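Microcompartments protein (Desulfitobacterium hafniense, PDB 3NWG) probably serves as a shell protein of a bacterial microcompartment, carrying two BMC domains in tandem in one chain, as in the PduT-type proteins. Local coordinates at residues L7-S12 with V68-I73; T118-L123 with V144-S149. All blocks are in the same frame, centred on the assembly; numbering follows the deposited sequence.

The two contacts follow one another along the chain, each within a different BMC domain. Contact 1 pairs strands 4-10 and 68-74, an inner strand and an outermost one of the first four-stranded antiparallel sheet. Contact 2 sets the turn between helix 105-117 and strand 122-127 against the start of helix 144-160 in the second domain. Their centres are 30 Å apart on opposite sides of the chain's centre, and their nearest atoms remain about 13 Å apart, without touching. Helix 105-117 relates the two regions: residues of contact 1 pack on it, and it leads directly into T118, so the helix lying on the first domain's sheet runs into contact 2 of the second domain.

Contact 1 of 2, residues L7-S12 with V68-I73; sequences LVEVNS and VLDDFI
E9 is gripped through its backbone by the outer strand 68-74: its O receives L69 N at 2.7 Å, while its N donates to D70 O. D70 N also turns to E9 O, but that bond is weak. L69 and D70 thus both face E9, a classic beta bulge in the antiparallel pairing of two strands of the first BMC domain sheet. L69 N lies tilted 31° from the plane of the E9 carbonyl, consistent with E9 O also receiving the weak bond from D70 N. Away from the bulge, L7 and F72 form a hydrogen-bonded pair in both directions, L7 N donating to F72 O at 2.7 Å and F72 N to L7 O. Between these bonded pairs, D71 CA lies 3.0 Å from L7 O, a CA-H...O contact.

The E9 and D70 carboxylates project from the same face of the sheet. A water donates to both E9 OE1 and D70 OD2, bridging two like charges that would otherwise probably disfavour each other. K41 makes a long, weak ion pair with E9 OE2. L7 and F72 share this face, L7 CD2 lying 4.3 Å from F72 CB; helix 105-117 of the second BMC domain covers them, taking L7 and E9 on I105 and F72 on A106 and V110.

V8, V10, V68 and D71 project from the other face, where V8 packs on V57 of helix 50-64 and D71 OD2 forms a salt bridge with K61. V68 has CG1 anti to its own N (chi1 -175°), a setting that carries this methyl to 4.4 Å from V8 CG1. At the bulge, the L69 side chain crosses that of N11 obliquely, with L69 CD1 4.1 Å from N11 OD1.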
# COMPACT_ATOMS: atom_id res chain seq x y z
N LEU A 7 23.04 17.41 -3.90
CA LEU A 7 22.98 16.02 -3.48
C LEU A 7 24.11 15.67 -2.56
O LEU A 7 25.28 15.93 -2.86
CB LEU A 7 23.07 15.09 -4.71
CG LEU A 7 23.44 13.64 -4.40
CD1 LEU A 7 22.20 12.83 -4.06
CD2 LEU A 7 24.21 13.01 -5.52
N VAL A 8 23.78 15.04 -1.44
CA VAL A 8 24.80 14.44 -0.61
C VAL A 8 24.48 12.95 -0.48
O VAL A 8 23.34 12.57 -0.19
CB VAL A 8 24.94 15.17 0.76
CG1 VAL A 8 25.87 14.42 1.69
CG2 VAL A 8 25.49 16.57 0.57
N GLU A 9 25.49 12.12 -0.76
CA GLU A 9 25.41 10.68 -0.51
C GLU A 9 26.30 10.28 0.67
O GLU A 9 27.48 10.62 0.72
CB GLU A 9 25.78 9.89 -1.76
CG GLU A 9 24.63 9.72 -2.76
CD GLU A 9 25.07 9.05 -4.06
OE1 GLU A 9 24.72 9.56 -5.15
OE2 GLU A 9 25.79 8.03 -3.99
N VAL A 10 25.71 9.54 1.61
CA VAL A 10 26.34 9.22 2.89
C VAL A 10 26.32 7.71 3.11
O VAL A 10 25.37 7.03 2.75
CB VAL A 10 25.61 9.89 4.09
CG1 VAL A 10 26.34 9.64 5.38
CG2 VAL A 10 25.48 11.40 3.88
N ASN A 11 27.38 7.20 3.73
CA ASN A 11 27.54 5.80 4.07
C ASN A 11 26.59 5.21 5.13
O ASN A 11 26.39 4.01 5.16
CB ASN A 11 28.96 5.62 4.55
CG ASN A 11 29.53 4.29 4.16
OD1 ASN A 11 28.99 3.59 3.28
ND2 ASN A 11 30.65 3.93 4.80
N SER A 12 26.05 6.03 6.02
CA SER A 12 25.13 5.56 7.06
C SER A 12 23.78 6.19 6.96
O SER A 12 23.66 7.38 6.66
CB SER A 12 25.63 5.96 8.45
OG SER A 12 26.85 5.36 8.72
N VAL A 68 30.87 10.60 3.79
CA VAL A 68 30.36 11.15 2.54
C VAL A 68 30.91 10.31 1.39
O VAL A 68 32.11 10.01 1.33
CB VAL A 68 30.74 12.64 2.36
CG1 VAL A 68 30.10 13.23 1.09
CG2 VAL A 68 30.32 13.45 3.58
N LEU A 69 30.02 9.89 0.50
CA LEU A 69 30.44 9.12 -0.64
C LEU A 69 30.47 10.01 -1.87
O LEU A 69 31.35 9.87 -2.74
CB LEU A 69 29.53 7.92 -0.84
CG LEU A 69 29.53 6.86 0.26
CD1 LEU A 69 28.50 5.82 -0.07
CD2 LEU A 69 30.92 6.24 0.46
N ASP A 70 29.52 10.95 -1.92
CA ASP A 70 29.44 11.91 -3.00
C ASP A 70 28.61 13.12 -2.58
O ASP A 70 27.63 13.00 -1.81
CB ASP A 70 28.82 11.24 -4.25
CG ASP A 70 29.11 11.99 -5.55
OD1 ASP A 70 30.08 12.81 -5.62
OD2 ASP A 70 28.37 11.75 -6.53
N ASP A 71 29.02 14.29 -3.07
CA ASP A 71 28.25 15.53 -2.97
C ASP A 71 28.28 16.16 -4.35
O ASP A 71 29.30 16.07 -5.04
CB ASP A 71 28.89 16.48 -1.97
CG ASP A 71 30.36 16.79 -2.30
OD1 ASP A 71 31.23 15.92 -2.05
OD2 ASP A 71 30.64 17.90 -2.80
N PHE A 72 27.18 16.77 -4.75
CA PHE A 72 27.05 17.31 -6.09
C PHE A 72 26.07 18.47 -6.12
O PHE A 72 25.09 18.48 -5.37
CB PHE A 72 26.58 16.20 -7.05
CG PHE A 72 26.22 16.69 -8.43
CD1 PHE A 72 27.21 17.00 -9.36
CD2 PHE A 72 24.88 16.88 -8.79
CE1 PHE A 72 26.88 17.48 -10.62
CE2 PHE A 72 24.54 17.35 -10.05
CZ PHE A 72 25.54 17.65 -10.96
N ILE A 73 26.33 19.45 -6.99
CA ILE A 73 25.44 20.60 -7.19
C ILE A 73 25.28 20.93 -8.67
O ILE A 73 26.27 21.07 -9.40
CB ILE A 73 25.94 21.86 -6.45
CG1 ILE A 73 25.81 21.69 -4.93
CG2 ILE A 73 25.18 23.11 -6.93
CD1 ILE A 73 26.63 22.66 -4.15
O HOH W 1 25.96 10.47 -7.51

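Contact 2 of 2, residues T118-L123 with V144-S149; sequences TGQVDL and VASVES
Q120 and V121 run past the start of helix 144-160 with their CA atoms 6.1 Å from that of S146 and 6.4 Å from that of V147, respectively, as the chain turns through G119, at positive phi, towards strand 122-127.

The polar link is made by side chains. Q120 bends at chi2 (87°), which swings its amide back towards the helix and leaves OE1 2.7 Å from S146 OG, at hydrogen-bonding distance. The S146 hydroxyl is also hydrogen-bonded to D143 OD1, just ahead of the helix; as it has one proton, which of the two acceptors takes it is not settled. S146 CB also packs 3.6 Å from the Q120 backbone O.

The packing beside this link falls to V121. It keeps CG1 anti to its carbonyl carbon (chi1 -70°), and this one methyl reaches the helix: it lies 4.0 Å from both S146 O and V147 CA, and 4.1 Å from V147 CG2. L140 of strand 136-142 touches both valines, and V147 also meets A96 and V169. At the start of the turn T118 comes near the helix only loosely, its OG1 3.9 Å from S149 O; its hydroxyl instead has weak hydrogen bonds with A115 O and S150 OG.

Together these pieces join the end of helix 105-117, the entry to an edge strand within the chain, and the start of the next helix, the helix-to-strand connection of the second BMC domain's alpha/beta fold.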
# COMPACT_ATOMS: atom_id res chain seq x y z
N THR A 118 16.87 20.47 -23.91
CA THR A 118 16.94 20.42 -25.37
C THR A 118 15.56 20.16 -25.97
O THR A 118 14.95 19.12 -25.74
CB THR A 118 18.02 19.41 -25.90
OG1 THR A 118 17.52 18.08 -25.84
CG2 THR A 118 19.33 19.49 -25.09
N GLY A 119 15.07 21.13 -26.74
CA GLY A 119 13.82 20.94 -27.47
C GLY A 119 12.60 20.65 -26.60
O GLY A 119 12.57 20.96 -25.40
N GLN A 120 11.60 20.04 -27.24
CA GLN A 120 10.25 19.92 -26.69
C GLN A 120 9.96 18.49 -26.24
O GLN A 120 9.42 17.67 -26.99
CB GLN A 120 9.21 20.36 -27.74
CG GLN A 120 9.70 21.40 -28.77
CD GLN A 120 10.38 20.77 -30.02
OE1 GLN A 120 11.23 19.88 -29.91
NE2 GLN A 120 9.99 21.25 -31.21
N VAL A 121 10.36 18.19 -25.00
CA VAL A 121 10.04 16.93 -24.36
C VAL A 121 9.40 17.25 -23.01
O VAL A 121 9.47 18.38 -22.55
CB VAL A 121 11.30 16.02 -24.16
CG1 VAL A 121 11.82 15.49 -25.50
CG2 VAL A 121 12.41 16.77 -23.43
N ASP A 122 8.74 16.27 -22.41
CA ASP A 122 8.35 16.36 -21.02
C ASP A 122 8.92 15.15 -20.31
O ASP A 122 8.73 14.03 -20.78
CB ASP A 122 6.82 16.39 -20.88
CG ASP A 122 6.21 17.68 -21.45
OD1 ASP A 122 6.39 18.77 -20.85
OD2 ASP A 122 5.55 17.60 -22.52
N LEU A 123 9.65 15.36 -19.22
CA LEU A 123 10.15 14.24 -18.41
C LEU A 123 8.94 13.56 -17.81
O LEU A 123 7.97 14.23 -17.45
CB LEU A 123 11.11 14.71 -17.31
CG LEU A 123 12.37 15.53 -17.65
CD1 LEU A 123 13.24 15.66 -16.43
CD2 LEU A 123 13.19 14.96 -18.79
N VAL A 144 8.99 11.84 -32.14
CA VAL A 144 10.17 11.00 -32.21
C VAL A 144 11.48 11.76 -32.39
O VAL A 144 12.48 11.44 -31.74
CB VAL A 144 10.04 9.90 -33.26
CG1 VAL A 144 11.13 8.84 -33.07
CG2 VAL A 144 8.67 9.27 -33.17
N ALA A 145 11.49 12.77 -33.27
CA ALA A 145 12.73 13.53 -33.52
C ALA A 145 13.19 14.29 -32.26
O ALA A 145 14.39 14.28 -31.93
CB ALA A 145 12.57 14.46 -34.71
N SER A 146 12.25 14.93 -31.57
CA SER A 146 12.54 15.67 -30.34
C SER A 146 13.16 14.76 -29.27
O SER A 146 14.17 15.12 -28.66
CB SER A 146 11.27 16.33 -29.79
OG SER A 146 10.74 17.29 -30.69
N VAL A 147 12.55 13.59 -29.07
CA VAL A 147 13.02 12.63 -28.08
C VAL A 147 14.39 12.09 -28.45
O VAL A 147 15.26 11.98 -27.59
CB VAL A 147 12.04 11.46 -27.92
CG1 VAL A 147 12.68 10.33 -27.14
CG2 VAL A 147 10.75 11.92 -27.23
N GLU A 148 14.58 11.77 -29.72
CA GLU A 148 15.83 11.24 -30.22
C GLU A 148 17.01 12.15 -29.94
O GLU A 148 18.11 11.68 -29.62
CB GLU A 148 15.77 10.99 -31.73
CG GLU A 148 15.07 9.71 -32.16
CD GLU A 148 15.91 8.46 -31.91
OE1 GLU A 148 16.99 8.58 -31.26
OE2 GLU A 148 15.50 7.37 -32.37
N SER A 149 16.81 13.46 -30.08
CA SER A 149 17.93 14.38 -29.98
C SER A 149 18.08 14.87 -28.56
O SER A 149 19.13 15.39 -28.18
CB SER A 149 17.75 15.56 -30.94
OG SER A 149 16.63 16.32 -30.56